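Local coordinates for protein haloacid dehalogenase (Pseudomonas aeruginosa, PDB 3UMC) that probably hydrolyses the carbon-halogen bond of L-2-haloacids, as an L-2-haloacid dehalogenase of the HAD-like hydrolase superfamily, at residues Asp135-Ala140 with Pro159-Leu164; Met22-Phe27 with Arg184-Pro189. One frame throughout, in Å; residues are numbered along the deposited sequence.

Contact 1. Residues Asp135-Ala140 with Pro159-Leu164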
loop_
_atom_site.group_PDB
_atom_site.type_symbol
_atom_site.label_atom_id
_atom_site.label_comp_id
_atom_site.label_asym_id
_atom_site.label_seq_id
_atom_site.Cartn_x
_atom_site.Cartn_y
_atom_site.Cartn_z
ATOM N N ASP A 135 -9.950 9.798 10.642
ATOM C CA ASP A 135 -10.024 9.005 11.832
ATOM C C ASP A 135 -9.528 7.549 11.671
ATOM O O ASP A 135 -9.281 6.927 12.654
ATOM C CB ASP A 135 -11.449 9.105 12.383
ATOM C CG ASP A 135 -11.769 10.568 12.873
ATOM O OD1 ASP A 135 -11.002 11.049 13.750
ATOM O OD2 ASP A 135 -12.669 11.250 12.300
ATOM N N TYR A 136 -9.290 7.077 10.436
ATOM C CA TYR A 136 -9.086 5.642 10.143
ATOM C C TYR A 136 -8.130 5.479 9.037
ATOM O O TYR A 136 -8.041 6.337 8.133
ATOM C CB TYR A 136 -10.384 4.946 9.723
ATOM C CG TYR A 136 -11.521 5.157 10.669
ATOM C CD1 TYR A 136 -11.587 4.453 11.858
ATOM C CD2 TYR A 136 -12.504 6.108 10.400
ATOM C CE1 TYR A 136 -12.610 4.670 12.763
ATOM C CE2 TYR A 136 -13.537 6.330 11.283
ATOM C CZ TYR A 136 -13.555 5.625 12.477
ATOM O OH TYR A 136 -14.550 5.837 13.358
ATOM N N TRP A 137 -7.332 4.432 9.123
ATOM C CA TRP A 137 -6.549 4.032 8.006
ATOM C C TRP A 137 -7.523 3.483 6.979
ATOM O O TRP A 137 -8.449 2.730 7.309
ATOM C CB TRP A 137 -5.577 2.884 8.372
ATOM C CG TRP A 137 -4.415 3.288 9.205
ATOM C CD1 TRP A 137 -3.940 4.551 9.402
ATOM C CD2 TRP A 137 -3.551 2.419 9.937
ATOM N NE1 TRP A 137 -2.830 4.510 10.214
ATOM C CE2 TRP A 137 -2.582 3.213 10.561
ATOM C CE3 TRP A 137 -3.475 1.042 10.082
ATOM C CZ2 TRP A 137 -1.575 2.674 11.356
ATOM C CZ3 TRP A 137 -2.494 0.512 10.907
ATOM C CH2 TRP A 137 -1.556 1.328 11.513
ATOM N N LEU A 138 -7.252 3.764 5.746
ATOM C CA LEU A 138 -8.075 3.243 4.641
ATOM C C LEU A 138 -7.248 2.337 3.786
ATOM O O LEU A 138 -6.167 2.724 3.302
ATOM C CB LEU A 138 -8.639 4.379 3.758
ATOM C CG LEU A 138 -9.295 5.583 4.431
ATOM C CD1 LEU A 138 -9.887 6.580 3.388
ATOM C CD2 LEU A 138 -10.348 5.141 5.503
ATOM N N ALA A 139 -7.756 1.129 3.547
ATOM C CA ALA A 139 -7.037 0.204 2.655
ATOM C C ALA A 139 -7.967 -0.544 1.722
ATOM O O ALA A 139 -9.065 -0.894 2.085
ATOM C CB ALA A 139 -6.180 -0.774 3.519
ATOM N N ALA A 140 -7.525 -0.722 0.481
ATOM C CA ALA A 140 -8.205 -1.478 -0.501
ATOM C C ALA A 140 -8.060 -2.939 -0.153
ATOM O O ALA A 140 -6.964 -3.400 0.146
ATOM C CB ALA A 140 -7.589 -1.212 -1.967
ATOM N N PRO A 159 -7.805 8.078 -2.090
ATOM C CA PRO A 159 -6.729 8.378 -1.147
ATOM C C PRO A 159 -6.516 7.217 -0.133
ATOM O O PRO A 159 -6.874 7.373 1.007
ATOM C CB PRO A 159 -7.264 9.576 -0.432
ATOM C CG PRO A 159 -8.799 9.183 -0.274
ATOM C CD PRO A 159 -9.095 8.642 -1.662
ATOM N N TRP A 160 -5.859 6.135 -0.580
ATOM C CA TRP A 160 -5.542 4.960 0.207
ATOM C C TRP A 160 -4.338 5.219 1.109
ATOM O O TRP A 160 -3.406 5.886 0.713
ATOM C CB TRP A 160 -5.124 3.800 -0.703
ATOM C CG TRP A 160 -6.163 3.306 -1.597
ATOM C CD1 TRP A 160 -6.101 3.263 -2.967
ATOM C CD2 TRP A 160 -7.462 2.845 -1.233
ATOM N NE1 TRP A 160 -7.266 2.722 -3.469
ATOM C CE2 TRP A 160 -8.128 2.488 -2.429
ATOM C CE3 TRP A 160 -8.090 2.594 -0.023
ATOM C CZ2 TRP A 160 -9.374 1.918 -2.426
ATOM C CZ3 TRP A 160 -9.290 2.017 -0.020
ATOM C CH2 TRP A 160 -9.966 1.711 -1.224
ATOM N N ASP A 161 -4.374 4.701 2.309
ATOM C CA ASP A 161 -3.138 4.568 3.094
ATOM C C ASP A 161 -2.369 3.347 2.576
ATOM O O ASP A 161 -1.162 3.368 2.526
ATOM C CB ASP A 161 -3.462 4.320 4.525
ATOM C CG ASP A 161 -3.986 5.544 5.212
ATOM O OD1 ASP A 161 -3.132 6.369 5.568
ATOM O OD2 ASP A 161 -5.231 5.662 5.419
HETATM N N MSE A 162 -3.077 2.291 2.169
HETATM C CA MSE A 162 -2.433 1.036 1.767
HETATM C C MSE A 162 -3.336 0.270 0.804
HETATM O O MSE A 162 -4.567 0.400 0.843
HETATM C CB MSE A 162 -2.231 0.203 3.037
HETATM C CG MSE A 162 -1.500 -1.144 2.900
HETATM SE SE MSE A 162 0.198 -1.093 1.942
HETATM C CE MSE A 162 0.636 -3.068 1.865
ATOM N N LEU A 163 -2.739 -0.570 -0.009
ATOM C CA LEU A 163 -3.495 -1.436 -0.870
ATOM C C LEU A 163 -3.157 -2.889 -0.439
ATOM O O LEU A 163 -1.952 -3.264 -0.334
ATOM C CB LEU A 163 -3.113 -1.256 -2.338
ATOM C CG LEU A 163 -3.270 0.098 -3.100
ATOM C CD1 LEU A 163 -2.418 -0.028 -4.425
ATOM C CD2 LEU A 163 -4.640 0.322 -3.553
ATOM N N LEU A 164 -4.205 -3.685 -0.206
ATOM C CA LEU A 164 -4.032 -5.069 0.281
ATOM C C LEU A 164 -4.730 -6.056 -0.627
ATOM O O LEU A 164 -5.787 -6.516 -0.318
ATOM C CB LEU A 164 -4.587 -5.202 1.709
ATOM C CG LEU A 164 -3.792 -4.372 2.690
ATOM C CD1 LEU A 164 -4.542 -4.173 3.979
ATOM C CD2 LEU A 164 -2.375 -4.866 2.884
#
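Ala139 and Ala140 run parallel to Met162 and Leu163, the two bridged pairs joining strand 137-140 to the short edge strand 162-163; the CA atoms of Ala140 and Leu163 lie 4.7 Å apart. Ala140 pairs through both its N and its O: its N donates to Met162 O, and its O accepts from Leu164 N at 2.8 Å. Two residues earlier, Leu138 O is gripped twice, by Asp161 N at 2.8 Å and, weakly, by Met162 N.

Where the ladder begins, a side chain takes over. The carboxylate of Asp161 reaches back so that OD2 accepts from Leu138 N at 2.8 Å, a nearly straight bond (167°) on the anti side of the carboxylate and somewhat out of its plane. With chi1 at -73°, CG lies beside the backbone N of Asp161, which directs the carboxylate at the neighbouring strand. Trp160 lays its indole against the end of the same strand: Ala140 CB sits over the face of the six-membered ring, 3.7 Å from the centroid and 15° off the normal, a CH-pi contact, and Ala140 N also lies over a face of the indole. Ala140 CB also meets Leu163 CD2, whereas Ala139 CB, on the other face of the sheet, packs on Met162 CB and, at 3.8 Å, on Leu164 CD1.

These strands and helix 146-156 form a beta-alpha-beta unit of the Rossmann-like HAD core. Asp161 serves two interfaces at once: while OD2 holds the first backbone N-H of the pairing, OD1 forms a salt bridge with Arg154 of the second subunit. The nearby guanidinium and the donated N-H would be expected to favour the ionised carboxylate, and the salt bridge ties the edge of the sheet to the second subunit.

Contact 2. Residues Met22-Phe27 with Arg184-Pro189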
loop_
_atom_site.group_PDB
_atom_site.type_symbol
_atom_site.label_atom_id
_atom_site.label_comp_id
_atom_site.label_asym_id
_atom_site.label_seq_id
_atom_site.Cartn_x
_atom_site.Cartn_y
_atom_site.Cartn_z
HETATM N N MSE A 22 -11.755 0.410 16.878
HETATM C CA MSE A 22 -11.656 0.257 15.409
HETATM C C MSE A 22 -10.748 1.294 14.768
HETATM O O MSE A 22 -11.004 2.482 14.887
HETATM C CB MSE A 22 -13.065 0.271 14.820
HETATM C CG MSE A 22 -13.244 -0.441 13.451
HETATM SE SE MSE A 22 -12.790 0.873 12.034
HETATM C CE MSE A 22 -14.476 1.795 12.100
ATOM N N ARG A 23 -9.672 0.846 14.101
ATOM C CA ARG A 23 -8.621 1.730 13.604
ATOM C C ARG A 23 -8.425 1.790 12.094
ATOM O O ARG A 23 -7.779 2.727 11.586
ATOM C CB ARG A 23 -7.307 1.332 14.236
ATOM C CG ARG A 23 -7.295 1.706 15.781
ATOM C CD ARG A 23 -6.132 1.090 16.600
ATOM N NE ARG A 23 -6.553 0.796 17.962
ATOM C CZ ARG A 23 -6.748 1.701 18.936
ATOM N NH1 ARG A 23 -6.564 3.027 18.736
ATOM N NH2 ARG A 23 -7.132 1.269 20.137
ATOM N N ALA A 24 -8.941 0.781 11.387
ATOM C CA ALA A 24 -8.739 0.680 9.960
ATOM C C ALA A 24 -10.028 0.229 9.290
ATOM O O ALA A 24 -10.779 -0.567 9.834
ATOM C CB ALA A 24 -7.613 -0.311 9.658
ATOM N N ILE A 25 -10.274 0.731 8.092
ATOM C CA ILE A 25 -11.378 0.308 7.302
ATOM C C ILE A 25 -10.782 -0.213 6.035
ATOM O O ILE A 25 -10.067 0.494 5.280
ATOM C CB ILE A 25 -12.355 1.459 6.952
ATOM C CG1 ILE A 25 -12.841 2.168 8.184
ATOM C CG2 ILE A 25 -13.577 0.933 6.264
ATOM C CD1 ILE A 25 -13.700 3.367 7.898
ATOM N N LEU A 26 -11.115 -1.460 5.767
ATOM C CA LEU A 26 -10.796 -2.087 4.507
ATOM C C LEU A 26 -12.017 -1.904 3.607
ATOM O O LEU A 26 -13.153 -2.029 4.025
ATOM C CB LEU A 26 -10.605 -3.591 4.737
ATOM C CG LEU A 26 -9.524 -4.096 5.693
ATOM C CD1 LEU A 26 -9.673 -5.660 5.906
ATOM C CD2 LEU A 26 -8.209 -3.778 5.136
ATOM N N PHE A 27 -11.763 -1.700 2.347
ATOM C CA PHE A 27 -12.804 -1.555 1.403
ATOM C C PHE A 27 -12.661 -2.509 0.244
ATOM O O PHE A 27 -11.658 -2.551 -0.385
ATOM C CB PHE A 27 -12.714 -0.149 0.757
ATOM C CG PHE A 27 -13.056 0.953 1.650
ATOM C CD1 PHE A 27 -14.327 1.470 1.662
ATOM C CD2 PHE A 27 -12.096 1.519 2.456
ATOM C CE1 PHE A 27 -14.640 2.500 2.424
ATOM C CE2 PHE A 27 -12.427 2.595 3.269
ATOM C CZ PHE A 27 -13.664 3.079 3.243
ATOM N N ARG A 184 -3.064 -8.864 9.393
ATOM C CA ARG A 184 -1.668 -9.157 9.762
ATOM C C ARG A 184 -0.804 -7.993 9.273
ATOM O O ARG A 184 -0.007 -7.458 10.009
ATOM C CB ARG A 184 -1.222 -10.519 9.139
ATOM C CG ARG A 184 0.297 -10.651 8.982
ATOM C CD ARG A 184 0.742 -12.071 8.654
ATOM N NE ARG A 184 0.208 -12.479 7.382
ATOM C CZ ARG A 184 0.712 -12.115 6.212
ATOM N NH1 ARG A 184 1.741 -11.306 6.185
ATOM N NH2 ARG A 184 0.160 -12.538 5.071
ATOM N N LEU A 185 -0.959 -7.574 8.019
ATOM C CA LEU A 185 -0.104 -6.458 7.542
ATOM C C LEU A 185 -0.375 -5.107 8.248
ATOM O O LEU A 185 0.547 -4.264 8.419
ATOM C CB LEU A 185 -0.128 -6.394 6.024
ATOM C CG LEU A 185 0.482 -7.623 5.324
ATOM C CD1 LEU A 185 0.164 -7.641 3.830
ATOM C CD2 LEU A 185 2.041 -7.578 5.572
ATOM N N LEU A 186 -1.612 -4.886 8.682
ATOM C CA LEU A 186 -1.954 -3.673 9.414
ATOM C C LEU A 186 -1.570 -3.781 10.895
ATOM O O LEU A 186 -1.689 -2.819 11.637
ATOM C CB LEU A 186 -3.458 -3.396 9.333
ATOM C CG LEU A 186 -3.977 -3.024 7.914
ATOM C CD1 LEU A 186 -5.530 -2.874 7.875
ATOM C CD2 LEU A 186 -3.266 -1.810 7.311
ATOM N N ASP A 187 -1.183 -4.989 11.307
ATOM C CA ASP A 187 -0.793 -5.294 12.667
ATOM C C ASP A 187 -1.949 -4.991 13.607
ATOM O O ASP A 187 -1.771 -4.337 14.626
ATOM C CB ASP A 187 0.456 -4.522 13.068
ATOM C CG ASP A 187 1.249 -5.214 14.305
ATOM O OD1 ASP A 187 1.182 -6.462 14.456
ATOM O OD2 ASP A 187 1.923 -4.491 15.088
ATOM N N LEU A 188 -3.152 -5.446 13.228
ATOM C CA LEU A 188 -4.355 -5.224 14.041
ATOM C C LEU A 188 -5.105 -6.511 14.289
ATOM O O LEU A 188 -5.134 -7.339 13.443
ATOM C CB LEU A 188 -5.274 -4.212 13.375
ATOM C CG LEU A 188 -4.848 -2.745 13.278
ATOM C CD1 LEU A 188 -5.873 -2.034 12.281
ATOM C CD2 LEU A 188 -4.784 -1.993 14.623
ATOM N N PRO A 189 -5.671 -6.700 15.495
ATOM C CA PRO A 189 -6.603 -7.803 15.601
ATOM C C PRO A 189 -7.825 -7.495 14.722
ATOM O O PRO A 189 -8.152 -6.342 14.560
ATOM C CB PRO A 189 -7.007 -7.818 17.096
ATOM C CG PRO A 189 -6.752 -6.387 17.594
ATOM C CD PRO A 189 -5.636 -5.842 16.700
#
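Ala24 and Leu186 face each other across a strand-to-helix gap, their CA atoms 8.1 Å apart, with strand 24-27 packed against the C-terminal end of helix 176-186 and no hydrogen bond between the segments. The small methyl of Ala24 is the meeting point: its CB touches Leu188 CD1 at 3.6 Å and Leu186 CD1 at 3.8 Å. Leu186 CD1 also reaches Leu26 CD2, 3.9 Å away, as the Leu26 and Leu186 side chains lie alongside each other, running opposite ways. Leu188 divides its branches, CD1 going to Ala24 while CD2 meets Arg23 CD at 3.9 Å; here the two side chains lie roughly perpendicular, and the arginine contributes its aliphatic part.

Between the two leucines the helix ends in a Schellman motif. Asp187 takes positive phi (59°), and its N bonds back to Arg184 O at 3.0 Å. This turn brings Leu188 to the strand next to Leu186.

Trp137 and Val193, from the strands flanking 24-27, extend the apolar layer. The chemistry is thus one of aliphatic packing, with polarity kept to its margin, where Arg23 NE forms a salt bridge with Glu192.

The two contacts illustrate how an alpha/beta core is assembled around one parallel sheet. Their centres are about 9 Å apart, and strands 137-140 and 24-27 are neighbours in that sheet, joined by probable hydrogen bonds from Ile25 N to Trp137 O and from Phe27 N to Ala139 O, both 2.8 Å. Along the chain the segments come as 22-27, 135-140, 159-164 and 184-189, so contact 1 falls wholly between the two halves of contact 2. Contact 1 adds the edge strand 162-163, while contact 2 lays helix 176-186 over the sheet; Leu164 and Trp137, which both touch Leu186, connect the two layers. Both contacts also reach the second subunit, which places this side of the HAD-like core at the dimer interface.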